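Arylsulfatase (Pseudoalteromonas sp. MB47, PDB 7AJ0) probably hydrolyses sulfate esters of fucoidan in an exo-acting manner, as a thermostable calcium-binding sulfatase that assembles into a hexamer. Local coordinates at residues A[62-67]-A[339-344]; A[269-274]-A[292-297]; A[329-334]-A[449-454]; A[345-350]-A[442-447]. All blocks are in the same frame, centred on the assembly; numbering follows the deposited sequence.

Contact 1: residues A[62-67]-A[339-344]; sequences LGWGDP and SPWRGG
The first torsions turn two indoles toward each other: Trp64 carries CG anti to its own N (chi1 -170°), while Trp341 turns CG anti to its carbonyl carbon (chi1 -41°), bringing the second indole over the first. The loops involved follow strands 53-59 and 318-324, parallel neighbours in the central sheet of the sulfatase fold of the alkaline phosphatase clan. Trp341 NE1 sits over one face of Trp64, 3.2 Å from Trp64 CG, and Trp341 CZ2 lies over the six-membered part, 3.5 Å from Trp64 CE3. The planes are oblique, at 56°. In return, Trp64 CD1 lies at the edge of Trp341, near its plane. Pro340 wedges in beside them: its CG rests over the centre of the Trp341 ring and also reaches Trp64 CE3 at 3.7 Å. Gly65 N passes 3.8 Å from Pro340 CD, an approach that the missing side chain of Gly65 allows. Gly63 to Asp66 form a type I turn, closed by the bond from Asp66 N to Gly63 O and reinforced by one from Gly63 N to Asp66 OD2. Beyond the contact, Trp64 NE1 donates to Thr94 O, which limits the rotation of that indole, and Lys475 of the second subunit reaches Ser339 O. A water links the two loops at the foot of the indoles: it accepts from Ser339 OG at 2.7 Å and, weakly, from Trp64 N at 3.4 Å.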
loop_
_atom_site.group_PDB
_atom_site.type_symbol
_atom_site.label_atom_id
_atom_site.label_comp_id
_atom_site.label_asym_id
_atom_site.label_seq_id
_atom_site.Cartn_x
_atom_site.Cartn_y
_atom_site.Cartn_z
ATOM N N LEU A 62 20.374 -14.392 16.449
ATOM C CA LEU A 62 21.031 -13.151 16.832
ATOM C C LEU A 62 21.202 -12.261 15.608
ATOM O O LEU A 62 21.737 -12.697 14.584
ATOM C CB LEU A 62 22.391 -13.437 17.466
ATOM C CG LEU A 62 23.133 -12.231 18.046
ATOM C CD1 LEU A 62 22.494 -11.807 19.361
ATOM C CD2 LEU A 62 24.613 -12.534 18.231
ATOM N N GLY A 63 20.754 -11.011 15.719
ATOM C CA GLY A 63 20.844 -10.096 14.605
ATOM C C GLY A 63 22.237 -9.522 14.414
ATOM O O GLY A 63 23.059 -9.478 15.331
ATOM N N TRP A 64 22.484 -9.063 13.183
ATOM C CA TRP A 64 23.782 -8.493 12.835
ATOM C C TRP A 64 24.189 -7.383 13.792
ATOM O O TRP A 64 25.371 -7.241 14.124
ATOM C CB TRP A 64 23.730 -7.959 11.402
ATOM C CG TRP A 64 25.048 -7.549 10.819
ATOM C CD1 TRP A 64 25.889 -8.326 10.078
ATOM C CD2 TRP A 64 25.663 -6.257 10.900
ATOM N NE1 TRP A 64 26.991 -7.601 9.698
ATOM C CE2 TRP A 64 26.877 -6.328 10.191
ATOM C CE3 TRP A 64 25.309 -5.049 11.506
ATOM C CZ2 TRP A 64 27.737 -5.241 10.072
ATOM C CZ3 TRP A 64 26.165 -3.970 11.388
ATOM C CH2 TRP A 64 27.364 -4.074 10.676
ATOM N N GLY A 65 23.229 -6.590 14.249
ATOM C CA GLY A 65 23.510 -5.442 15.080
ATOM C C GLY A 65 23.262 -5.615 16.560
ATOM O O GLY A 65 23.289 -4.619 17.291
ATOM N N ASP A 66 23.026 -6.841 17.035
ATOM C CA ASP A 66 22.755 -7.018 18.461
ATOM C C ASP A 66 23.963 -6.666 19.320
ATOM O O ASP A 66 23.799 -5.922 20.303
ATOM C CB ASP A 66 22.269 -8.446 18.727
ATOM C CG ASP A 66 20.758 -8.583 18.603
ATOM O OD1 ASP A 66 20.035 -7.762 19.207
ATOM O OD2 ASP A 66 20.290 -9.507 17.903
ATOM N N PRO A 67 25.175 -7.142 19.031
ATOM C CA PRO A 67 26.325 -6.763 19.862
ATOM C C PRO A 67 26.646 -5.283 19.731
ATOM O O PRO A 67 26.458 -4.670 18.677
ATOM C CB PRO A 67 27.471 -7.627 19.317
ATOM C CG PRO A 67 26.811 -8.699 18.506
ATOM C CD PRO A 67 25.553 -8.087 17.966
ATOM N N SER A 339 18.397 -6.150 14.050
ATOM C CA SER A 339 19.296 -6.036 12.920
ATOM C C SER A 339 18.976 -4.763 12.151
ATOM O O SER A 339 17.797 -4.423 11.972
ATOM C CB SER A 339 19.191 -7.236 11.973
ATOM O OG SER A 339 19.983 -7.018 10.817
ATOM N N PRO A 340 19.996 -4.039 11.679
ATOM C CA PRO A 340 19.731 -2.824 10.898
ATOM C C PRO A 340 19.231 -3.104 9.491
ATOM O O PRO A 340 18.707 -2.182 8.850
ATOM C CB PRO A 340 21.095 -2.123 10.869
ATOM C CG PRO A 340 22.077 -3.244 10.951
ATOM C CD PRO A 340 21.445 -4.292 11.835
ATOM N N TRP A 341 19.362 -4.331 8.999
ATOM C CA TRP A 341 19.048 -4.627 7.613
ATOM C C TRP A 341 17.566 -4.953 7.442
ATOM O O TRP A 341 16.820 -5.128 8.406
ATOM C CB TRP A 341 19.891 -5.795 7.105
ATOM C CG TRP A 341 21.318 -5.768 7.544
ATOM C CD1 TRP A 341 22.031 -6.810 8.060
ATOM C CD2 TRP A 341 22.211 -4.648 7.512
ATOM N NE1 TRP A 341 23.312 -6.413 8.347
ATOM C CE2 TRP A 341 23.449 -5.089 8.022
ATOM C CE3 TRP A 341 22.086 -3.318 7.104
ATOM C CZ2 TRP A 341 24.554 -4.249 8.131
ATOM C CZ3 TRP A 341 23.185 -2.484 7.215
ATOM C CH2 TRP A 341 24.403 -2.954 7.724
ATOM N N ARG A 342 17.155 -5.058 6.181
ATOM C CA ARG A 342 15.760 -5.297 5.851
ATOM C C ARG A 342 15.358 -6.732 6.170
ATOM O O ARG A 342 16.160 -7.665 6.078
ATOM C CB ARG A 342 15.524 -5.004 4.371
ATOM C CG ARG A 342 14.118 -5.288 3.883
ATOM C CD ARG A 342 13.962 -4.835 2.442
ATOM N NE ARG A 342 12.594 -4.982 1.957
ATOM C CZ ARG A 342 12.156 -4.499 0.799
ATOM N NH1 ARG A 342 12.980 -3.831 0.002
ATOM N NH2 ARG A 342 10.894 -4.680 0.439
ATOM N N GLY A 343 14.090 -6.903 6.547
ATOM C CA GLY A 343 13.564 -8.227 6.760
ATOM C C GLY A 343 14.108 -8.869 8.025
ATOM O O GLY A 343 14.360 -8.212 9.035
ATOM N N GLY A 344 14.295 -10.183 7.955
ATOM C CA GLY A 344 14.776 -10.928 9.104
ATOM C C GLY A 344 14.742 -12.416 8.821
ATOM O O GLY A 344 14.694 -12.838 7.664
HETATM O O HOH W 1 20.622 -9.650 10.372
#

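Contact 2: residues A[269-274]-A[292-297]; sequences SKIHND and RDAMVE
The loop 269-274 runs past one flank of residues 292-297 of helix 290-311 with Ile271 CA 6.4 Å from Ala294 CA; the peptide between Lys270 and Ile271 is cis, and both side chains point at the helix. Both meet the methyl of Ala294. The methylene chain of Lys270 lies along it, CD 3.7 Å from Ala294 CB, while Ile271 brings CG2 to 4.2 Å from the same methyl and touches Met295 SD with that branch too. Beyond the alanine, Lys270 crosses Glu297 at about a right angle: CE packs 3.4 Å from Glu297 OE1, and a bend at the last torsion (chi4 57°) swings NZ aside, so that the ammonium stands 4.1 Å from Glu297 OE2, longer than a salt bridge. A water fills the step, accepting from Lys270 NZ at 3.1 Å and donating to Glu297 OE2 at 2.7 Å. The direct ionic mate of Lys270 is Asp241, and Glu297 is held by Gln242 through OE2 and by Ala278 N through OE1, so these buried charges form one polar cluster. A leucine in place of Lys270 would probably leave Asp241 without its ionic mate and the bridging water without its lysine donor. The loop continues strand 262-267, which lies between strands 53-59 and 151-155; Lys270 and Ile271 bond through their backbones to Asp60 after strand 53-59, and Asp241 and Gln242 come from helix 240-258, so the contact ties helix 290-311 to the sheet end and to that second helix.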
loop_
_atom_site.group_PDB
_atom_site.type_symbol
_atom_site.label_atom_id
_atom_site.label_comp_id
_atom_site.label_asym_id
_atom_site.label_seq_id
_atom_site.Cartn_x
_atom_site.Cartn_y
_atom_site.Cartn_z
ATOM N N SER A 269 20.875 -21.902 23.464
ATOM C CA SER A 269 19.444 -21.892 23.188
ATOM C C SER A 269 18.956 -20.471 22.932
ATOM O O SER A 269 18.094 -20.244 22.076
ATOM C CB SER A 269 18.669 -22.514 24.345
ATOM O OG SER A 269 17.272 -22.377 24.138
ATOM N N LYS A 270 19.491 -19.503 23.667
ATOM C CA LYS A 270 19.155 -18.105 23.429
ATOM C C LYS A 270 19.707 -17.659 22.079
ATOM O O LYS A 270 20.713 -18.188 21.600
ATOM C CB LYS A 270 19.709 -17.238 24.555
ATOM C CG LYS A 270 18.984 -17.425 25.874
ATOM C CD LYS A 270 19.859 -17.042 27.057
ATOM C CE LYS A 270 19.104 -17.208 28.371
ATOM N NZ LYS A 270 18.596 -18.598 28.567
ATOM N N ILE A 271 19.048 -16.672 21.454
ATOM C CA ILE A 271 17.909 -15.952 21.998
ATOM C C ILE A 271 16.606 -16.353 21.303
ATOM O O ILE A 271 15.766 -15.507 20.993
ATOM C CB ILE A 271 18.112 -14.419 21.869
ATOM C CG1 ILE A 271 18.353 -14.032 20.404
ATOM C CG2 ILE A 271 19.280 -13.960 22.727
ATOM C CD1 ILE A 271 18.343 -12.541 20.164
ATOM N N HIS A 272 16.448 -17.647 21.048
ATOM C CA HIS A 272 15.209 -18.147 20.473
ATOM C C HIS A 272 14.057 -17.951 21.453
ATOM O O HIS A 272 14.227 -18.044 22.672
ATOM C CB HIS A 272 15.346 -19.629 20.122
ATOM C CG HIS A 272 14.450 -20.075 19.008
ATOM N ND1 HIS A 272 13.082 -20.173 19.143
ATOM C CD2 HIS A 272 14.732 -20.459 17.741
ATOM C CE1 HIS A 272 12.560 -20.596 18.005
ATOM N NE2 HIS A 272 13.539 -20.775 17.138
ATOM N N ASN A 273 12.875 -17.672 20.913
ATOM C CA ASN A 273 11.685 -17.570 21.752
ATOM C C ASN A 273 11.258 -18.960 22.214
ATOM O O ASN A 273 11.513 -19.960 21.540
ATOM C CB ASN A 273 10.548 -16.898 20.985
ATOM C CG ASN A 273 9.813 -17.859 20.069
ATOM O OD1 ASN A 273 10.354 -18.312 19.060
ATOM N ND2 ASN A 273 8.569 -18.170 20.413
ATOM N N ASP A 274 10.613 -19.030 23.381
ATOM C CA ASP A 274 10.367 -17.901 24.272
ATOM C C ASP A 274 11.528 -17.782 25.253
ATOM O O ASP A 274 11.887 -18.755 25.916
ATOM C CB ASP A 274 9.045 -18.097 25.013
ATOM C CG ASP A 274 7.882 -18.328 24.066
ATOM O OD1 ASP A 274 7.629 -17.449 23.214
ATOM O OD2 ASP A 274 7.237 -19.396 24.158
ATOM N N ARG A 292 16.471 -9.101 26.003
ATOM C CA ARG A 292 17.690 -8.350 26.289
ATOM C C ARG A 292 18.408 -8.910 27.512
ATOM O O ARG A 292 19.643 -8.987 27.531
ATOM C CB ARG A 292 17.366 -6.872 26.499
ATOM C CG ARG A 292 16.719 -6.193 25.304
ATOM C CD ARG A 292 17.671 -6.044 24.118
ATOM N NE ARG A 292 17.039 -5.277 23.044
ATOM C CZ ARG A 292 16.531 -5.799 21.928
ATOM N NH1 ARG A 292 16.587 -7.105 21.698
ATOM N NH2 ARG A 292 15.973 -5.002 21.030
ATOM N N ASP A 293 17.651 -9.290 28.545
ATOM C CA ASP A 293 18.246 -10.005 29.669
ATOM C C ASP A 293 18.958 -11.264 29.188
ATOM O O ASP A 293 20.033 -11.611 29.690
ATOM C CB ASP A 293 17.174 -10.367 30.694
ATOM C CG ASP A 293 16.608 -9.154 31.408
ATOM O OD1 ASP A 293 17.157 -8.043 31.238
ATOM O OD2 ASP A 293 15.612 -9.314 32.145
ATOM N N ALA A 294 18.366 -11.962 28.214
ATOM C CA ALA A 294 19.004 -13.147 27.655
ATOM C C ALA A 294 20.298 -12.792 26.939
ATOM O O ALA A 294 21.253 -13.576 26.953
ATOM C CB ALA A 294 18.050 -13.854 26.692
ATOM N N MET A 295 20.349 -11.616 26.310
ATOM C CA MET A 295 21.572 -11.198 25.631
ATOM C C MET A 295 22.690 -10.954 26.638
ATOM O O MET A 295 23.858 -11.251 26.361
ATOM C CB MET A 295 21.296 -9.948 24.795
ATOM C CG MET A 295 22.311 -9.699 23.684
ATOM S SD MET A 295 22.566 -11.140 22.625
ATOM C CE MET A 295 24.326 -11.026 22.312
ATOM N N VAL A 296 22.355 -10.424 27.815
ATOM C CA VAL A 296 23.360 -10.242 28.857
ATOM C C VAL A 296 23.851 -11.593 29.366
ATOM O O VAL A 296 25.041 -11.769 29.649
ATOM C CB VAL A 296 22.793 -9.375 29.996
ATOM C CG1 VAL A 296 23.748 -9.340 31.173
ATOM C CG2 VAL A 296 22.515 -7.962 29.494
ATOM N N GLU A 297 22.945 -12.568 29.487
ATOM C CA GLU A 297 23.355 -13.903 29.909
ATOM C C GLU A 297 24.300 -14.533 28.892
ATOM O O GLU A 297 25.321 -15.122 29.264
ATOM C CB GLU A 297 22.125 -14.788 30.125
ATOM C CG GLU A 297 22.450 -16.240 30.470
ATOM C CD GLU A 297 21.306 -16.955 31.178
ATOM O OE1 GLU A 297 20.283 -16.301 31.474
ATOM O OE2 GLU A 297 21.428 -18.172 31.441
HETATM O O HOH W 2 19.518 -20.024 31.167
#

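Contact 3: residues A[329-334]-A[449-454]; sequences NEDTWP and PRRNID
The carboxylate of Asp331 receives two consecutive backbone N-H groups: Ile453 N meets OD1 on its syn side, 3.1 Å away and nearly straight at 164°, and Asp454 N comes to OD2 from above the carboxylate plane at 3.0 Å. This grip holds the group in the bend of the loop 449-454, where Arg451 centres an inverse gamma turn. Asp454 OD2 lies only 3.0 Å from Asp331 OD2, two acceptors with their carboxylate planes 78° apart; the like charges are probably eased by the backbone N-H groups and by Arg451, whose NH1 makes a salt bridge, its hydrogen bond weak and bent, to Asp454 OD2 at 3.0 Å. The Arg451 guanidinium also lays one face over Asp331 O. Arg451 and Asp454 also have partners in the fourth subunit, its Gln483 and His482. Farther out, Arg450 reaches over Trp333 with an extended chain and sets its guanidinium flat on the indole, centres 3.7 Å apart and planes at 7°, a cation-pi stack; Pro334 CB covers the opposite face. The stack stands at a subunit boundary, where Asp473 and Met472, both of the second subunit, take Arg450 NH2 in a salt bridge and Trp333 NE1 through the Met472 carbonyl. Packing finishes the contact, with Arg450 CB 3.5 Å from Glu330 O and Ile453 CD1 3.6 Å from Asn329 OD1. The loop 449-454 joins the antiparallel strands 442-446 and 456-460, and it is set here against the short 3-10 turn at 330-331 in the long loop between strand 318-324 and helix 350-353.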
loop_
_atom_site.group_PDB
_atom_site.type_symbol
_atom_site.label_atom_id
_atom_site.label_comp_id
_atom_site.label_asym_id
_atom_site.label_seq_id
_atom_site.Cartn_x
_atom_site.Cartn_y
_atom_site.Cartn_z
ATOM N N ASN A 329 14.409 -13.020 14.668
ATOM C CA ASN A 329 13.047 -13.520 14.495
ATOM C C ASN A 329 12.089 -12.394 14.863
ATOM O O ASN A 329 11.612 -12.298 15.995
ATOM C CB ASN A 329 12.812 -14.755 15.355
ATOM C CG ASN A 329 11.462 -15.393 15.097
ATOM O OD1 ASN A 329 10.602 -14.806 14.443
ATOM N ND2 ASN A 329 11.270 -16.600 15.616
ATOM N N GLU A 330 11.803 -11.526 13.893
ATOM C CA GLU A 330 10.899 -10.412 14.145
ATOM C C GLU A 330 9.463 -10.866 14.374
ATOM O O GLU A 330 8.669 -10.103 14.937
ATOM C CB GLU A 330 10.944 -9.425 12.978
ATOM C CG GLU A 330 12.328 -8.870 12.689
ATOM C CD GLU A 330 12.289 -7.645 11.795
ATOM O OE1 GLU A 330 11.483 -7.627 10.840
ATOM O OE2 GLU A 330 13.059 -6.694 12.055
ATOM N N ASP A 331 9.113 -12.087 13.963
ATOM C CA ASP A 331 7.730 -12.536 14.077
ATOM C C ASP A 331 7.295 -12.689 15.529
ATOM O O ASP A 331 6.099 -12.583 15.826
ATOM C CB ASP A 331 7.538 -13.864 13.344
ATOM C CG ASP A 331 7.683 -13.726 11.845
ATOM O OD1 ASP A 331 8.830 -13.568 11.372
ATOM O OD2 ASP A 331 6.649 -13.776 11.141
ATOM N N THR A 332 8.233 -12.952 16.438
ATOM C CA THR A 332 7.918 -13.133 17.847
ATOM C C THR A 332 8.172 -11.869 18.663
ATOM O O THR A 332 8.339 -11.950 19.884
ATOM C CB THR A 332 8.714 -14.305 18.428
ATOM O OG1 THR A 332 10.117 -14.100 18.225
ATOM C CG2 THR A 332 8.297 -15.605 17.769
ATOM N N TRP A 333 8.199 -10.712 18.013
ATOM C CA TRP A 333 8.393 -9.452 18.715
ATOM C C TRP A 333 7.385 -9.338 19.860
ATOM O O TRP A 333 6.218 -9.717 19.694
ATOM C CB TRP A 333 8.234 -8.283 17.734
ATOM C CG TRP A 333 8.620 -6.972 18.319
ATOM C CD1 TRP A 333 9.844 -6.369 18.251
ATOM C CD2 TRP A 333 7.785 -6.101 19.090
ATOM N NE1 TRP A 333 9.820 -5.175 18.932
ATOM C CE2 TRP A 333 8.567 -4.988 19.455
ATOM C CE3 TRP A 333 6.452 -6.154 19.505
ATOM C CZ2 TRP A 333 8.059 -3.936 20.212
ATOM C CZ3 TRP A 333 5.950 -5.110 20.257
ATOM C CH2 TRP A 333 6.751 -4.016 20.603
ATOM N N PRO A 334 7.784 -8.810 21.031
ATOM C CA PRO A 334 9.067 -8.187 21.370
ATOM C C PRO A 334 10.144 -9.146 21.862
ATOM O O PRO A 334 11.156 -8.698 22.395
ATOM C CB PRO A 334 8.680 -7.216 22.496
ATOM C CG PRO A 334 7.579 -7.935 23.205
ATOM C CD PRO A 334 6.828 -8.732 22.153
ATOM N N PRO A 449 3.721 -5.900 9.032
ATOM C CA PRO A 449 5.024 -5.510 9.589
ATOM C C PRO A 449 5.524 -6.516 10.616
ATOM O O PRO A 449 4.772 -6.979 11.476
ATOM C CB PRO A 449 4.745 -4.143 10.231
ATOM C CG PRO A 449 3.549 -3.619 9.505
ATOM C CD PRO A 449 2.716 -4.827 9.165
ATOM N N ARG A 450 6.807 -6.852 10.512
ATOM C CA ARG A 450 7.550 -7.778 11.354
ATOM C C ARG A 450 7.313 -9.237 10.968
ATOM O O ARG A 450 8.020 -10.110 11.472
ATOM C CB ARG A 450 7.229 -7.630 12.855
ATOM C CG ARG A 450 7.565 -6.285 13.466
ATOM C CD ARG A 450 7.402 -6.342 14.987
ATOM N NE ARG A 450 7.698 -5.063 15.625
ATOM C CZ ARG A 450 6.793 -4.278 16.207
ATOM N NH1 ARG A 450 5.513 -4.631 16.253
ATOM N NH2 ARG A 450 7.178 -3.136 16.757
ATOM N N ARG A 451 6.354 -9.538 10.099
ATOM C CA ARG A 451 5.902 -10.915 9.898
ATOM C C ARG A 451 6.552 -11.531 8.660
ATOM O O ARG A 451 5.891 -12.019 7.740
ATOM C CB ARG A 451 4.379 -10.951 9.807
ATOM C CG ARG A 451 3.692 -10.741 11.147
ATOM C CD ARG A 451 4.006 -11.896 12.083
ATOM N NE ARG A 451 3.327 -11.790 13.369
ATOM C CZ ARG A 451 3.248 -12.781 14.249
ATOM N NH1 ARG A 451 3.802 -13.956 13.975
ATOM N NH2 ARG A 451 2.612 -12.601 15.398
ATOM N N ASN A 452 7.887 -11.525 8.675
ATOM C CA ASN A 452 8.648 -12.076 7.561
ATOM C C ASN A 452 8.349 -13.558 7.368
ATOM O O ASN A 452 8.144 -14.020 6.239
ATOM C CB ASN A 452 10.143 -11.860 7.802
ATOM C CG ASN A 452 10.469 -10.433 8.194
ATOM O OD1 ASN A 452 10.919 -10.169 9.312
ATOM N ND2 ASN A 452 10.240 -9.503 7.275
ATOM N N ILE A 453 8.317 -14.319 8.460
ATOM C CA ILE A 453 8.126 -15.761 8.355
ATOM C C ILE A 453 6.667 -16.094 8.067
ATOM O O ILE A 453 6.361 -16.910 7.190
ATOM C CB ILE A 453 8.608 -16.457 9.642
ATOM C CG1 ILE A 453 10.105 -16.228 9.854
ATOM C CG2 ILE A 453 8.303 -17.954 9.590
ATOM C CD1 ILE A 453 10.586 -16.547 11.258
ATOM N N ASP A 454 5.746 -15.458 8.789
ATOM C CA ASP A 454 4.378 -15.939 8.902
ATOM C C ASP A 454 3.376 -15.218 8.013
ATOM O O ASP A 454 2.212 -15.630 7.972
ATOM C CB ASP A 454 3.921 -15.828 10.366
ATOM C CG ASP A 454 4.814 -16.607 11.314
ATOM O OD1 ASP A 454 5.125 -17.778 11.005
ATOM O OD2 ASP A 454 5.211 -16.052 12.362
#

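Contact 4: residues A[345-350]-A[442-447]; sequences KGTTWE and KVFNTA
The loop 345-350 passes beside strand 442-446 without pairing with it, Thr347 CA and Phe444 CA being 6.1 Å apart, and leads into helix 350-353, with Trp349 at the N-cap position. Phe444 has CG anti to its carbonyl carbon (chi1 -72°), which turns the ring toward the loop: Thr347 CA sits over the ring centre at 3.8 Å, a CH-pi contact 11° off the ring normal, with Thr347 CB 3.7 Å from Phe444 CG. Thr348 OG1 approaches the ring edge, near its plane, 3.2 Å from Phe444 CE1, and Gly346 O lies 3.4 Å from Phe444 CE2. Trp349 NE1 gives a weak, bent bond to Phe444 O (3.0 Å, 135°), and Trp349 CZ2 packs 3.6 Å from Val443 CG1. An alanine in place of Phe444 would probably open a gap beneath Thr347 and deprive its CA of the ring face. A water bonded to Thr348 OG1 donates to Lys442 O at 2.7 Å; the same hydroxyl also bonds to Thr430. Gly346 O has a partner in Thr463 of the fourth subunit. With one weak direct bond and one water bridge, the loop is held to the strand chiefly by aromatic and apolar contact.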
loop_
_atom_site.group_PDB
_atom_site.type_symbol
_atom_site.label_atom_id
_atom_site.label_comp_id
_atom_site.label_asym_id
_atom_site.label_seq_id
_atom_site.Cartn_x
_atom_site.Cartn_y
_atom_site.Cartn_z
ATOM N N LYS A 345 14.769 -13.201 9.897
ATOM C CA LYS A 345 14.710 -14.652 9.778
ATOM C C LYS A 345 13.563 -15.072 8.867
ATOM O O LYS A 345 12.467 -14.506 8.917
ATOM C CB LYS A 345 14.540 -15.276 11.165
ATOM C CG LYS A 345 14.569 -16.789 11.201
ATOM C CD LYS A 345 14.173 -17.274 12.587
ATOM C CE LYS A 345 14.397 -18.763 12.761
ATOM N NZ LYS A 345 13.993 -19.202 14.128
ATOM N N GLY A 346 13.827 -16.068 8.026
ATOM C CA GLY A 346 12.835 -16.569 7.104
ATOM C C GLY A 346 12.808 -15.899 5.752
ATOM O O GLY A 346 11.904 -16.183 4.957
ATOM N N THR A 347 13.756 -15.012 5.468
ATOM C CA THR A 347 13.837 -14.353 4.175
ATOM C C THR A 347 15.301 -14.234 3.784
ATOM O O THR A 347 16.197 -14.284 4.630
ATOM C CB THR A 347 13.194 -12.959 4.188
ATOM O OG1 THR A 347 13.989 -12.067 4.982
ATOM C CG2 THR A 347 11.787 -13.018 4.759
ATOM N N THR A 348 15.539 -14.072 2.484
ATOM C CA THR A 348 16.880 -13.833 1.970
ATOM C C THR A 348 17.164 -12.350 1.763
ATOM O O THR A 348 18.053 -11.997 0.982
ATOM C CB THR A 348 17.100 -14.607 0.670
ATOM O OG1 THR A 348 15.974 -14.428 -0.196
ATOM C CG2 THR A 348 17.297 -16.087 0.970
ATOM N N TRP A 349 16.414 -11.475 2.429
ATOM C CA TRP A 349 16.903 -10.124 2.642
ATOM C C TRP A 349 18.156 -10.189 3.514
ATOM O O TRP A 349 18.419 -11.186 4.193
ATOM C CB TRP A 349 15.847 -9.248 3.309
ATOM C CG TRP A 349 14.644 -8.972 2.460
ATOM C CD1 TRP A 349 13.358 -9.347 2.719
ATOM C CD2 TRP A 349 14.612 -8.262 1.217
ATOM N NE1 TRP A 349 12.526 -8.911 1.716
ATOM C CE2 TRP A 349 13.272 -8.244 0.781
ATOM C CE3 TRP A 349 15.584 -7.639 0.430
ATOM C CZ2 TRP A 349 12.882 -7.631 -0.407
ATOM C CZ3 TRP A 349 15.196 -7.032 -0.746
ATOM C CH2 TRP A 349 13.856 -7.031 -1.155
ATOM N N GLU A 350 18.940 -9.114 3.494
ATOM C CA GLU A 350 20.166 -9.108 4.285
ATOM C C GLU A 350 19.874 -9.322 5.765
ATOM O O GLU A 350 20.683 -9.932 6.474
ATOM C CB GLU A 350 20.921 -7.802 4.062
ATOM C CG GLU A 350 21.487 -7.675 2.659
ATOM C CD GLU A 350 22.562 -8.703 2.382
ATOM O OE1 GLU A 350 23.580 -8.699 3.107
ATOM O OE2 GLU A 350 22.387 -9.522 1.451
ATOM N N LYS A 442 14.427 -14.080 -6.761
ATOM C CA LYS A 442 13.120 -14.224 -6.133
ATOM C C LYS A 442 13.133 -13.388 -4.863
ATOM O O LYS A 442 14.142 -13.341 -4.153
ATOM C CB LYS A 442 12.795 -15.688 -5.831
ATOM C CG LYS A 442 12.530 -16.516 -7.086
ATOM C CD LYS A 442 12.255 -17.976 -6.762
ATOM C CE LYS A 442 11.944 -18.770 -8.026
ATOM N NZ LYS A 442 11.660 -20.202 -7.723
ATOM N N VAL A 443 12.012 -12.726 -4.582
ATOM C CA VAL A 443 11.943 -11.691 -3.559
ATOM C C VAL A 443 10.855 -12.040 -2.555
ATOM O O VAL A 443 9.729 -12.373 -2.941
ATOM C CB VAL A 443 11.679 -10.308 -4.188
ATOM C CG1 VAL A 443 11.201 -9.314 -3.140
ATOM C CG2 VAL A 443 12.936 -9.806 -4.880
ATOM N N PHE A 444 11.194 -11.952 -1.270
ATOM C CA PHE A 444 10.206 -12.080 -0.210
ATOM C C PHE A 444 9.478 -10.753 -0.029
ATOM O O PHE A 444 10.110 -9.698 0.084
ATOM C CB PHE A 444 10.872 -12.493 1.100
ATOM C CG PHE A 444 11.355 -13.913 1.117
ATOM C CD1 PHE A 444 12.607 -14.240 0.627
ATOM C CD2 PHE A 444 10.562 -14.922 1.637
ATOM C CE1 PHE A 444 13.056 -15.544 0.647
ATOM C CE2 PHE A 444 11.007 -16.229 1.662
ATOM C CZ PHE A 444 12.255 -16.540 1.165
ATOM N N ASN A 445 8.151 -10.805 -0.003
ATOM C CA ASN A 445 7.316 -9.621 0.157
ATOM C C ASN A 445 6.420 -9.843 1.367
ATOM O O ASN A 445 5.683 -10.831 1.422
ATOM C CB ASN A 445 6.498 -9.359 -1.107
ATOM C CG ASN A 445 6.043 -7.919 -1.215
ATOM O OD1 ASN A 445 6.860 -7.003 -1.313
ATOM N ND2 ASN A 445 4.733 -7.715 -1.209
ATOM N N THR A 446 6.490 -8.931 2.332
ATOM C CA THR A 446 5.865 -9.116 3.634
ATOM C C THR A 446 4.596 -8.282 3.739
ATOM O O THR A 446 4.620 -7.070 3.497
ATOM C CB THR A 446 6.841 -8.738 4.752
ATOM O OG1 THR A 446 8.080 -9.434 4.560
ATOM C CG2 THR A 446 6.261 -9.096 6.112
ATOM N N ALA A 447 3.496 -8.932 4.120
ATOM C CA ALA A 447 2.187 -8.294 4.141
ATOM C C ALA A 447 1.867 -7.611 5.465
ATOM O O ALA A 447 1.076 -6.662 5.484
ATOM C CB ALA A 447 1.096 -9.326 3.833
HETATM O O HOH W 3 15.600 -12.716 -1.916
#

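The four contacts lie near the calcium site formed by Asp60, Asp61, Cys102, Asp325 and Asn326, probably the active centre: in sulfatases of this family a cysteine or serine is typically converted to formylglycine, here probably Cys102. The side chains of Asn329 in contact 3 and Ile271 in contact 2 lie about 7 and 8 Å from the ion, Gly63 in contact 1 and Gly346 in contact 4 about 10 Å. Contact 1 meets contact 2 through Leu62 CD1 and Met295 SD, 3.3 Å apart, and runs on into contact 4 along the loop between strand 318-324 and helix 350-353. Contacts 3 and 4, with centres 11 Å apart, meet where Ile453 CG1 touches Lys345 O. Lys345 bridges to the calcium ligand Asp61.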